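Putative uncharacterized protein (Trichoplax adhaerens, PDB 5OI9) probably contributes to centriole assembly as the N-terminal domain of a STIL-family protein, a family in which STIL binds CEP85 and promotes PLK4 activation. Local coordinates at residues P203-P208 and S238-L243; P255-W260 and K288-S293; I265-P270 and L298-Q303; K154-S159 and C276-Y281. All blocks are in the same frame, centred on the assembly; numbering follows the deposited sequence.

Overall arrangement
From the N terminus, residues 154-159 at the end of helix 139-155 open the longest loop, which interaction 4 closes at helix 270-281. Interaction 1 begins and ends within that span, bringing strand 241-245 back to the loop 203-208. Residues 255-260 then open interaction 2 and 265-270 open interaction 3, both before interaction 4 closes; 288-293 and 298-303 close them in that order, so interactions 2, 3 and 4 cross one another. Interactions 1, 2 and 3 all reach the mixed sheet holding strands 241-245, 256-264 and 296-302, Val299 N lying 3.0 Å from Ile259 O. Interaction 4 joins helix 270-281, beside that sheet, to helix 139-155.

Interaction 1 of 4, residues P203-P208 and S238-L243; sequences PVSIVP and SHNLLL
Leu241 uses both of its backbone polar groups on the 203-208 segment. Its N donates to Ser205 O (3.2 Å, 170° at the hydrogen), and its O receives Val207 N at 2.9 Å. Ile206 CA also faces Leu241 O at 3.6 Å. A water extends the link, accepting from Leu243 N and donating to Val207 O. The two bonds have the pattern of a parallel bridge, and the touching parts run 70° apart, consistent with a single bridge. Strand 241-245 is an outermost strand of a mixed sheet, and this irregular loop meets its edge at the one bridge, while Leu242 pairs through its backbone with Ala234 of the neighbouring strand 229-235. Among the apolar contacts, Val204 CG1 meets Leu241 CD1 at 3.7 Å, the two side chains crossing at about a right angle; the branch is brought there by lying opposite the backbone N (chi1 -177°). An alanine in place of Leu241 would keep the backbone bonds but is likely to cost Val204 CG1 its contact with the leucine methyl and open a gap there. Val207 sets CB against Leu242 CD2 at 3.6 Å and CG2 against Asn240 CB at 3.7 Å. Ile206 CG2 reaches Leu243 CG at 4.0 Å; both side chains also touch Ala212 of helix 210-216 and Tyr301 of strand 296-302.

Interaction 2 of 4, residues P255-W260 and K288-S293; sequences PLVGIW and KIRDGS
Leu256 O is the polar meeting point of the two backbones, receiving two successive N-H groups from the other segment. Ile289 N lies 3.0 Å from Leu256 O but its N-H is strongly bent, while Arg290 N is straighter yet longer, at 3.4 Å; both bonds are weak. Lys288 CA adds a contact to the same Leu256 O at 3.6 Å. The 288-293 segment has no regular strand form and wraps round this one carbonyl.

The apolar side chains meet beside it. Ile289 and Val257 lie alongside each other, pointing the same way, with Ile289 CG1 at 3.7 Å from Val257 CG1. Ile289 holds CG1 between its backbone N and carbonyl carbon (chi1 67°), and CD1 continues toward Pro255 CB, 4.2 Å away. Arg290 passes its CG by Val257 CG1 at 3.8 Å, and a bend at chi2 (-71°) carries the rest of the chain away from the strand. Its guanidinium turns back on its own segment, NH1 donating to Ile289 O at 2.9 Å from outside the carbonyl plane. Asp291 OD1 accepts from Ser293 N in an Asx turn.

Leu17 touches both Val257 and Arg290. Lys288 heads the other way, NZ bonding to Tyr279 O and Ser282 O at the C-terminal end of helix 270-281, and Tyr279 OH is bonded to Arg290 O. Val257 pairs through its backbone with Val233 of strand 229-235 and Ile297 of strand 296-302, which flank strand 256-264.

Interaction 3 of 4, residues I265-P270 and L298-Q303; sequences ISIHHP and LVLYTQ
Ile267 packs on Leu298 and Leu300 at the turn of a beta-alpha-beta crossover: the 265-270 loop leads from strand 256-264 into helix 270-281, and the chain returns in strand 296-302, parallel to the first strand and beside it. Residues 265-267 run nearly antiparallel in direction to 298-303, and no hydrogen bond joins the two segments, so apolar contacts dominate.

Different parts of Ile267 meet different partners. With CG1 opposite the backbone N (chi1 -166°) and the chain straight beyond it, CD1 reaches Leu298 CD2 at 4.2 Å. Leu300 comes in at about a right angle, its CD2 lodged 3.7 Å from both CA and CB of Ile267. Leu298 and Leu300 share one shape: both hold CG opposite the backbone N and carry CD2 on in line, which puts that methyl against Ile267. Both are also touched by Val272 of the helix.

At the Ile265 end of the loop, Ile265 O faces Thr302 CB at 3.6 Å, with Thr302 CG2 close by. Gln303, extended beyond CG, crosses Ile265 roughly squarely and brings OE1 to 3.9 Å from Ile265 CG1; its NE2 makes a weak hydrogen bond to Phe224 O.

The loop is shaped from within. Ser266 to His269 form a type I turn, Ser266 OG accepts from His268 N (3.2 Å) in an ST turn, and His269 stands at the N-cap, its ND1 taking the N-H of Tyr271. The remaining branch of Ile267, CG2, sits 4.2 Å above the centre of the His268 ring.

Interaction 4 of 4, residues K154-S159 and C276-Y281; sequences KLSCDS and CMRYLY
Arg278 places its guanidinium against the backbone that leaves helix 139-155. NH2 donates to Asp158 O at 2.6 Å, in the carbonyl plane on a lone pair, and NH1 makes a weak second bond to Asp158 O at 2.7 Å, so the two nitrogens fork onto one oxygen. NH2 also gives a weak bond to Ser156 O at 2.9 Å. Over one face of the group lies Ser156 CB, while CA of Cys157 and of Asp158 lie in plane at its edge. A water accepts from Arg278 NE at 3.0 Å. Together these contacts hold the flat group against turning.

The Arg278 chain gets there by a bend at chi2 (68°). In the 154-159 segment, Ser156 OG, turned opposite its own backbone N, accepts from Asp158 N (3.2 Å, 170° at the hydrogen); this ST turn probably helps to keep the carbonyls of Ser156 and Asp158 facing the arginine. A leucine in place of Arg278 would probably leave Asp158 O without its two N-H donors, take one from Ser156 O, and leave the turn freer to move.

Further along, Lys154 CA approaches Tyr281 O at 3.6 Å, and Lys154 CG comes to the edge of the Tyr281 ring, 4.0 Å from CD1. Tyr281 OH bonds to Ser319 O, and Ser159 OG to Asp246.

The contact joins the C-terminal ends of two helices. Leu155 O is also bonded to Arg284, just past helix 270-281, whose Cys276 and Tyr279 pack on Ile259 of strand 256-264; helix 139-155 stands in the chain between strands 118-126 and 167-176 of a second mixed sheet, separate from the one that holds strand 256-264.

Interaction 1 of 4, residues P203-P208 and S238-L243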
# COMPACT_ATOMS: atom_id res chain seq x y z
N PRO A 203 -9.77 28.43 2.72
CA PRO A 203 -8.57 28.27 3.56
C PRO A 203 -8.85 28.56 5.02
O PRO A 203 -9.69 29.40 5.36
CB PRO A 203 -7.58 29.28 2.96
CG PRO A 203 -8.07 29.53 1.58
CD PRO A 203 -9.57 29.43 1.66
N VAL A 204 -8.13 27.86 5.89
CA VAL A 204 -8.27 27.98 7.34
C VAL A 204 -6.95 28.48 7.91
O VAL A 204 -5.87 28.09 7.43
CB VAL A 204 -8.69 26.64 7.98
CG1 VAL A 204 -8.90 26.81 9.47
CG2 VAL A 204 -9.95 26.11 7.31
N SER A 205 -7.04 29.33 8.93
CA SER A 205 -5.85 29.90 9.54
C SER A 205 -5.00 28.82 10.22
O SER A 205 -5.52 27.96 10.93
CB SER A 205 -6.25 30.96 10.57
OG SER A 205 -5.13 31.37 11.34
N ILE A 206 -3.69 28.89 9.99
CA ILE A 206 -2.73 27.97 10.58
C ILE A 206 -1.79 28.77 11.47
O ILE A 206 -1.23 29.79 11.04
CB ILE A 206 -1.94 27.20 9.51
CG1 ILE A 206 -2.89 26.37 8.64
CG2 ILE A 206 -0.88 26.32 10.16
CD1 ILE A 206 -2.21 25.72 7.45
N VAL A 207 -1.62 28.32 12.71
CA VAL A 207 -0.65 28.95 13.61
C VAL A 207 0.74 28.87 12.98
O VAL A 207 1.19 27.77 12.60
CB VAL A 207 -0.66 28.26 14.99
CG1 VAL A 207 0.22 29.00 15.97
CG2 VAL A 207 -2.09 28.15 15.51
N PRO A 208 1.46 29.99 12.85
CA PRO A 208 2.74 29.99 12.11
C PRO A 208 3.90 29.43 12.92
O PRO A 208 4.90 30.11 13.18
CB PRO A 208 2.91 31.47 11.77
CG PRO A 208 2.25 32.19 12.89
CD PRO A 208 1.07 31.34 13.29
N SER A 238 -8.53 29.12 20.14
CA SER A 238 -8.97 30.10 19.16
C SER A 238 -9.45 29.46 17.86
O SER A 238 -9.67 30.18 16.88
CB SER A 238 -7.84 31.09 18.86
OG SER A 238 -7.41 31.75 20.04
N HIS A 239 -9.61 28.13 17.84
CA HIS A 239 -10.03 27.39 16.65
C HIS A 239 -9.06 27.60 15.49
O HIS A 239 -9.46 27.70 14.33
CB HIS A 239 -11.46 27.76 16.23
CG HIS A 239 -12.51 27.25 17.17
ND1 HIS A 239 -13.86 27.30 16.88
CD2 HIS A 239 -12.41 26.66 18.39
CE1 HIS A 239 -14.54 26.78 17.88
NE2 HIS A 239 -13.69 26.38 18.81
N ASN A 240 -7.77 27.66 15.81
CA ASN A 240 -6.71 27.72 14.81
C ASN A 240 -6.00 26.37 14.73
O ASN A 240 -5.90 25.64 15.72
CB ASN A 240 -5.70 28.82 15.14
CG ASN A 240 -6.33 30.21 15.15
OD1 ASN A 240 -6.18 30.96 16.11
ND2 ASN A 240 -7.04 30.54 14.08
N LEU A 241 -5.52 26.06 13.53
CA LEU A 241 -4.91 24.76 13.26
C LEU A 241 -3.44 24.76 13.65
O LEU A 241 -2.71 25.71 13.37
CB LEU A 241 -5.05 24.41 11.77
CG LEU A 241 -6.46 24.45 11.18
CD1 LEU A 241 -6.44 24.00 9.73
CD2 LEU A 241 -7.42 23.60 12.01
N LEU A 242 -3.03 23.67 14.30
CA LEU A 242 -1.63 23.45 14.66
C LEU A 242 -1.15 22.19 13.95
O LEU A 242 -1.77 21.13 14.08
CB LEU A 242 -1.48 23.30 16.18
CG LEU A 242 -1.30 24.59 16.98
CD1 LEU A 242 -1.45 24.32 18.48
CD2 LEU A 242 0.07 25.19 16.69
N LEU A 243 -0.05 22.31 13.22
CA LEU A 243 0.51 21.17 12.49
C LEU A 243 1.45 20.40 13.40
O LEU A 243 2.22 20.98 14.16
CB LEU A 243 1.25 21.64 11.24
CG LEU A 243 0.45 22.51 10.26
CD1 LEU A 243 1.19 22.60 8.93
CD2 LEU A 243 -0.96 21.98 10.05
O HOH W 1 1.22 25.00 13.06

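Interaction 2 of 4, residues P255-W260 and K288-S293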
# COMPACT_ATOMS: atom_id res chain seq x y z
N PRO A 255 -5.94 16.75 20.88
CA PRO A 255 -7.16 16.77 20.06
C PRO A 255 -6.83 17.00 18.59
O PRO A 255 -6.30 18.05 18.22
CB PRO A 255 -7.97 17.92 20.65
CG PRO A 255 -6.96 18.80 21.31
CD PRO A 255 -5.92 17.86 21.85
N LEU A 256 -7.16 16.02 17.76
CA LEU A 256 -6.82 16.04 16.34
C LEU A 256 -8.07 16.24 15.50
O LEU A 256 -9.15 15.72 15.82
CB LEU A 256 -6.11 14.74 15.93
CG LEU A 256 -4.75 14.51 16.58
CD1 LEU A 256 -4.21 13.13 16.24
CD2 LEU A 256 -3.77 15.60 16.15
N VAL A 257 -7.93 17.00 14.41
CA VAL A 257 -9.04 17.31 13.51
C VAL A 257 -8.75 16.93 12.07
O VAL A 257 -9.58 17.18 11.20
CB VAL A 257 -9.43 18.80 13.59
CG1 VAL A 257 -10.03 19.12 14.95
CG2 VAL A 257 -8.22 19.68 13.31
N GLY A 258 -7.60 16.33 11.79
CA GLY A 258 -7.28 15.96 10.43
C GLY A 258 -5.79 15.75 10.26
O GLY A 258 -5.07 15.43 11.21
N ILE A 259 -5.34 15.93 9.01
CA ILE A 259 -3.98 15.60 8.60
C ILE A 259 -3.46 16.68 7.66
O ILE A 259 -4.22 17.48 7.11
CB ILE A 259 -3.90 14.23 7.89
CG1 ILE A 259 -4.74 14.26 6.61
CG2 ILE A 259 -4.34 13.11 8.81
CD1 ILE A 259 -4.67 12.97 5.79
N TRP A 260 -2.14 16.70 7.49
CA TRP A 260 -1.50 17.46 6.43
C TRP A 260 -0.62 16.53 5.62
O TRP A 260 -0.08 15.55 6.14
CB TRP A 260 -0.68 18.65 6.98
CG TRP A 260 0.46 18.28 7.87
CD1 TRP A 260 0.45 18.23 9.24
CD2 TRP A 260 1.79 17.92 7.47
NE1 TRP A 260 1.69 17.87 9.71
CE2 TRP A 260 2.53 17.67 8.65
CE3 TRP A 260 2.43 17.78 6.24
CZ2 TRP A 260 3.87 17.28 8.62
CZ3 TRP A 260 3.76 17.40 6.21
CH2 TRP A 260 4.46 17.15 7.40
N LYS A 288 -9.37 11.91 18.35
CA LYS A 288 -9.73 12.40 17.02
C LYS A 288 -11.13 12.99 17.10
O LYS A 288 -12.13 12.33 16.82
CB LYS A 288 -9.65 11.28 15.99
CG LYS A 288 -8.26 10.71 15.79
CD LYS A 288 -8.23 9.61 14.72
CE LYS A 288 -8.83 8.31 15.23
NZ LYS A 288 -8.71 7.21 14.23
N ILE A 289 -11.21 14.27 17.48
CA ILE A 289 -12.50 14.93 17.65
C ILE A 289 -13.18 15.26 16.33
O ILE A 289 -14.36 15.61 16.32
CB ILE A 289 -12.36 16.21 18.50
CG1 ILE A 289 -11.55 17.27 17.76
CG2 ILE A 289 -11.72 15.88 19.84
CD1 ILE A 289 -11.49 18.61 18.48
N ARG A 290 -12.46 15.16 15.22
CA ARG A 290 -13.04 15.18 13.89
C ARG A 290 -12.54 13.94 13.15
O ARG A 290 -11.33 13.68 13.14
CB ARG A 290 -12.67 16.46 13.13
CG ARG A 290 -13.30 17.73 13.70
CD ARG A 290 -14.81 17.76 13.44
NE ARG A 290 -15.44 18.93 14.05
CZ ARG A 290 -16.08 18.91 15.21
NH1 ARG A 290 -16.17 17.78 15.91
NH2 ARG A 290 -16.63 20.02 15.68
N ASP A 291 -13.46 13.18 12.58
CA ASP A 291 -13.12 11.89 11.98
C ASP A 291 -13.92 11.73 10.69
O ASP A 291 -14.40 12.70 10.10
CB ASP A 291 -13.34 10.76 13.00
CG ASP A 291 -14.78 10.69 13.51
OD1 ASP A 291 -15.68 11.32 12.91
OD2 ASP A 291 -15.01 10.00 14.53
N GLY A 292 -14.08 10.48 10.26
CA GLY A 292 -14.72 10.22 8.98
C GLY A 292 -16.20 10.54 8.96
O GLY A 292 -16.76 10.83 7.90
N SER A 293 -16.85 10.50 10.13
CA SER A 293 -18.29 10.77 10.20
C SER A 293 -18.58 12.26 10.22
O SER A 293 -19.54 12.72 9.58
CB SER A 293 -18.89 10.09 11.43
OG SER A 293 -18.62 8.70 11.42

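Interaction 3 of 4, residues I265-P270 and L298-Q303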
# COMPACT_ATOMS: atom_id res chain seq x y z
N ILE A 265 1.60 15.95 -6.24
CA ILE A 265 1.18 16.89 -7.27
C ILE A 265 -0.28 17.28 -7.10
O ILE A 265 -0.64 18.45 -7.29
CB ILE A 265 1.46 16.31 -8.67
CG1 ILE A 265 2.95 16.43 -9.00
CG2 ILE A 265 0.62 17.00 -9.73
CD1 ILE A 265 3.34 15.84 -10.33
N SER A 266 -1.14 16.34 -6.73
CA SER A 266 -2.56 16.62 -6.55
C SER A 266 -3.11 15.72 -5.46
O SER A 266 -2.40 14.90 -4.87
CB SER A 266 -3.33 16.42 -7.86
OG SER A 266 -3.49 15.05 -8.16
N ILE A 267 -4.41 15.89 -5.18
CA ILE A 267 -5.08 15.08 -4.18
C ILE A 267 -5.30 13.65 -4.65
O ILE A 267 -5.62 12.77 -3.83
CB ILE A 267 -6.42 15.74 -3.78
CG1 ILE A 267 -6.98 15.12 -2.50
CG2 ILE A 267 -7.42 15.67 -4.93
CD1 ILE A 267 -8.27 15.72 -2.07
N HIS A 268 -5.13 13.38 -5.94
CA HIS A 268 -5.35 12.05 -6.49
C HIS A 268 -4.18 11.10 -6.25
O HIS A 268 -4.29 9.91 -6.55
CB HIS A 268 -5.63 12.14 -7.99
CG HIS A 268 -6.78 13.03 -8.33
ND1 HIS A 268 -8.09 12.68 -8.08
CD2 HIS A 268 -6.82 14.26 -8.90
CE1 HIS A 268 -8.89 13.66 -8.48
NE2 HIS A 268 -8.14 14.62 -8.98
N HIS A 269 -3.06 11.60 -5.72
CA HIS A 269 -1.93 10.73 -5.42
C HIS A 269 -2.36 9.70 -4.38
O HIS A 269 -2.95 10.07 -3.35
CB HIS A 269 -0.75 11.55 -4.91
CG HIS A 269 0.55 10.82 -4.93
ND1 HIS A 269 0.85 9.81 -4.03
CD2 HIS A 269 1.64 10.95 -5.72
CE1 HIS A 269 2.07 9.35 -4.28
NE2 HIS A 269 2.57 10.03 -5.30
N PRO A 270 -2.09 8.41 -4.59
CA PRO A 270 -2.54 7.40 -3.63
C PRO A 270 -1.97 7.58 -2.23
O PRO A 270 -2.54 7.03 -1.27
CB PRO A 270 -2.08 6.07 -4.25
CG PRO A 270 -1.04 6.45 -5.26
CD PRO A 270 -1.40 7.81 -5.75
N LEU A 298 -7.96 18.25 5.58
CA LEU A 298 -6.70 17.91 4.94
C LEU A 298 -6.05 19.20 4.46
O LEU A 298 -6.64 19.92 3.66
CB LEU A 298 -6.90 16.94 3.77
CG LEU A 298 -5.76 16.83 2.76
CD1 LEU A 298 -4.52 16.22 3.40
CD2 LEU A 298 -6.20 16.02 1.55
N VAL A 299 -4.86 19.49 4.98
CA VAL A 299 -4.05 20.61 4.51
C VAL A 299 -3.04 20.03 3.54
O VAL A 299 -2.12 19.31 3.94
CB VAL A 299 -3.38 21.35 5.66
CG1 VAL A 299 -2.60 22.55 5.15
CG2 VAL A 299 -4.41 21.80 6.69
N LEU A 300 -3.22 20.31 2.25
CA LEU A 300 -2.47 19.64 1.18
C LEU A 300 -1.45 20.62 0.60
O LEU A 300 -1.83 21.58 -0.08
CB LEU A 300 -3.42 19.13 0.10
CG LEU A 300 -2.82 18.19 -0.94
CD1 LEU A 300 -2.22 16.96 -0.27
CD2 LEU A 300 -3.87 17.79 -1.96
N TYR A 301 -0.17 20.36 0.86
CA TYR A 301 0.92 21.14 0.28
C TYR A 301 1.37 20.47 -1.00
O TYR A 301 2.21 19.57 -1.00
CB TYR A 301 2.07 21.27 1.28
CG TYR A 301 1.71 22.03 2.53
CD1 TYR A 301 1.85 23.41 2.59
CD2 TYR A 301 1.23 21.37 3.65
CE1 TYR A 301 1.52 24.11 3.73
CE2 TYR A 301 0.90 22.06 4.80
CZ TYR A 301 1.04 23.43 4.83
OH TYR A 301 0.72 24.13 5.97
N THR A 302 0.80 20.91 -2.13
CA THR A 302 1.20 20.33 -3.40
C THR A 302 2.52 20.94 -3.87
O THR A 302 2.91 22.05 -3.49
CB THR A 302 0.12 20.55 -4.47
OG1 THR A 302 0.04 21.93 -4.81
CG2 THR A 302 -1.23 20.06 -3.96
N GLN A 303 3.22 20.18 -4.72
CA GLN A 303 4.50 20.61 -5.26
C GLN A 303 4.36 21.62 -6.39
O GLN A 303 5.36 22.22 -6.79
CB GLN A 303 5.29 19.40 -5.77
CG GLN A 303 5.65 18.39 -4.70
CD GLN A 303 6.19 17.09 -5.29
OE1 GLN A 303 5.76 16.66 -6.36
NE2 GLN A 303 7.14 16.48 -4.60

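Interaction 4 of 4, residues K154-S159 and C276-Y281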
# COMPACT_ATOMS: atom_id res chain seq x y z
N LYS A 154 -4.54 -0.25 12.38
CA LYS A 154 -5.05 0.21 13.67
C LYS A 154 -3.93 0.44 14.68
O LYS A 154 -4.04 1.34 15.52
CB LYS A 154 -6.06 -0.80 14.23
CG LYS A 154 -7.34 -0.94 13.43
CD LYS A 154 -8.18 -2.10 13.95
CE LYS A 154 -9.42 -2.30 13.10
NZ LYS A 154 -10.27 -3.40 13.62
N LEU A 155 -2.86 -0.35 14.61
CA LEU A 155 -1.88 -0.40 15.69
C LEU A 155 -0.52 0.17 15.32
O LEU A 155 0.32 0.33 16.22
CB LEU A 155 -1.70 -1.85 16.17
CG LEU A 155 -2.96 -2.51 16.76
CD1 LEU A 155 -2.69 -3.96 17.13
CD2 LEU A 155 -3.45 -1.73 17.96
N SER A 156 -0.26 0.47 14.05
CA SER A 156 1.05 0.95 13.65
C SER A 156 1.35 2.31 14.27
O SER A 156 0.46 3.15 14.42
CB SER A 156 1.15 1.04 12.13
OG SER A 156 2.38 1.62 11.73
N CYS A 157 2.62 2.52 14.62
CA CYS A 157 3.10 3.81 15.12
C CYS A 157 4.05 4.49 14.14
O CYS A 157 4.66 5.50 14.49
CB CYS A 157 3.79 3.63 16.47
SG CYS A 157 2.75 2.99 17.80
N ASP A 158 4.18 3.97 12.92
CA ASP A 158 5.17 4.44 11.96
C ASP A 158 4.56 5.46 11.00
O ASP A 158 3.35 5.69 10.98
CB ASP A 158 5.76 3.27 11.18
CG ASP A 158 6.56 2.33 12.05
OD1 ASP A 158 7.09 2.78 13.09
OD2 ASP A 158 6.67 1.13 11.70
N SER A 159 5.43 6.06 10.19
CA SER A 159 5.00 7.00 9.17
C SER A 159 4.06 6.33 8.18
O SER A 159 4.10 5.11 7.98
CB SER A 159 6.21 7.57 8.43
OG SER A 159 7.05 8.32 9.30
N CYS A 276 -5.22 9.45 4.73
CA CYS A 276 -6.59 9.50 5.23
C CYS A 276 -6.99 8.20 5.91
O CYS A 276 -7.56 8.20 7.00
CB CYS A 276 -7.56 9.82 4.08
SG CYS A 276 -7.34 11.44 3.33
N MSE A 277 -6.70 7.07 5.26
CA MSE A 277 -7.01 5.75 5.81
C MSE A 277 -6.30 5.53 7.14
O MSE A 277 -6.90 5.06 8.11
CB MSE A 277 -6.62 4.65 4.83
CG MSE A 277 -7.47 4.64 3.58
SE MSE A 277 -9.34 4.31 3.97
CE MSE A 277 -9.21 2.39 4.22
N ARG A 278 -5.02 5.88 7.15
CA ARG A 278 -4.23 5.73 8.37
C ARG A 278 -4.81 6.55 9.51
O ARG A 278 -4.88 6.08 10.65
CB ARG A 278 -2.79 6.16 8.09
CG ARG A 278 -1.87 6.05 9.28
CD ARG A 278 -1.65 4.60 9.68
NE ARG A 278 -0.81 4.55 10.88
CZ ARG A 278 0.51 4.64 10.86
NH1 ARG A 278 1.15 4.78 9.70
NH2 ARG A 278 1.20 4.59 11.99
N TYR A 279 -5.25 7.78 9.23
CA TYR A 279 -5.87 8.61 10.26
C TYR A 279 -7.19 8.00 10.74
O TYR A 279 -7.46 7.97 11.94
CB TYR A 279 -6.09 10.03 9.73
CG TYR A 279 -6.77 10.97 10.70
CD1 TYR A 279 -6.07 11.49 11.79
CD2 TYR A 279 -8.09 11.36 10.52
CE1 TYR A 279 -6.68 12.36 12.67
CE2 TYR A 279 -8.70 12.23 11.40
CZ TYR A 279 -8.00 12.73 12.48
OH TYR A 279 -8.61 13.59 13.36
N LEU A 280 -8.01 7.50 9.81
CA LEU A 280 -9.30 6.94 10.19
C LEU A 280 -9.13 5.65 10.99
O LEU A 280 -9.89 5.40 11.94
CB LEU A 280 -10.14 6.68 8.95
CG LEU A 280 -10.62 7.92 8.20
CD1 LEU A 280 -11.51 7.52 7.03
CD2 LEU A 280 -11.34 8.85 9.14
N TYR A 281 -8.16 4.81 10.62
CA TYR A 281 -8.03 3.50 11.24
C TYR A 281 -7.29 3.53 12.57
O TYR A 281 -7.57 2.71 13.45
CB TYR A 281 -7.32 2.54 10.29
CG TYR A 281 -8.25 1.70 9.46
CD1 TYR A 281 -8.81 0.53 9.96
CD2 TYR A 281 -8.59 2.07 8.16
CE1 TYR A 281 -9.66 -0.24 9.20
CE2 TYR A 281 -9.44 1.31 7.40
CZ TYR A 281 -9.97 0.15 7.92
OH TYR A 281 -10.82 -0.61 7.15
O HOH W 2 -1.76 3.33 13.45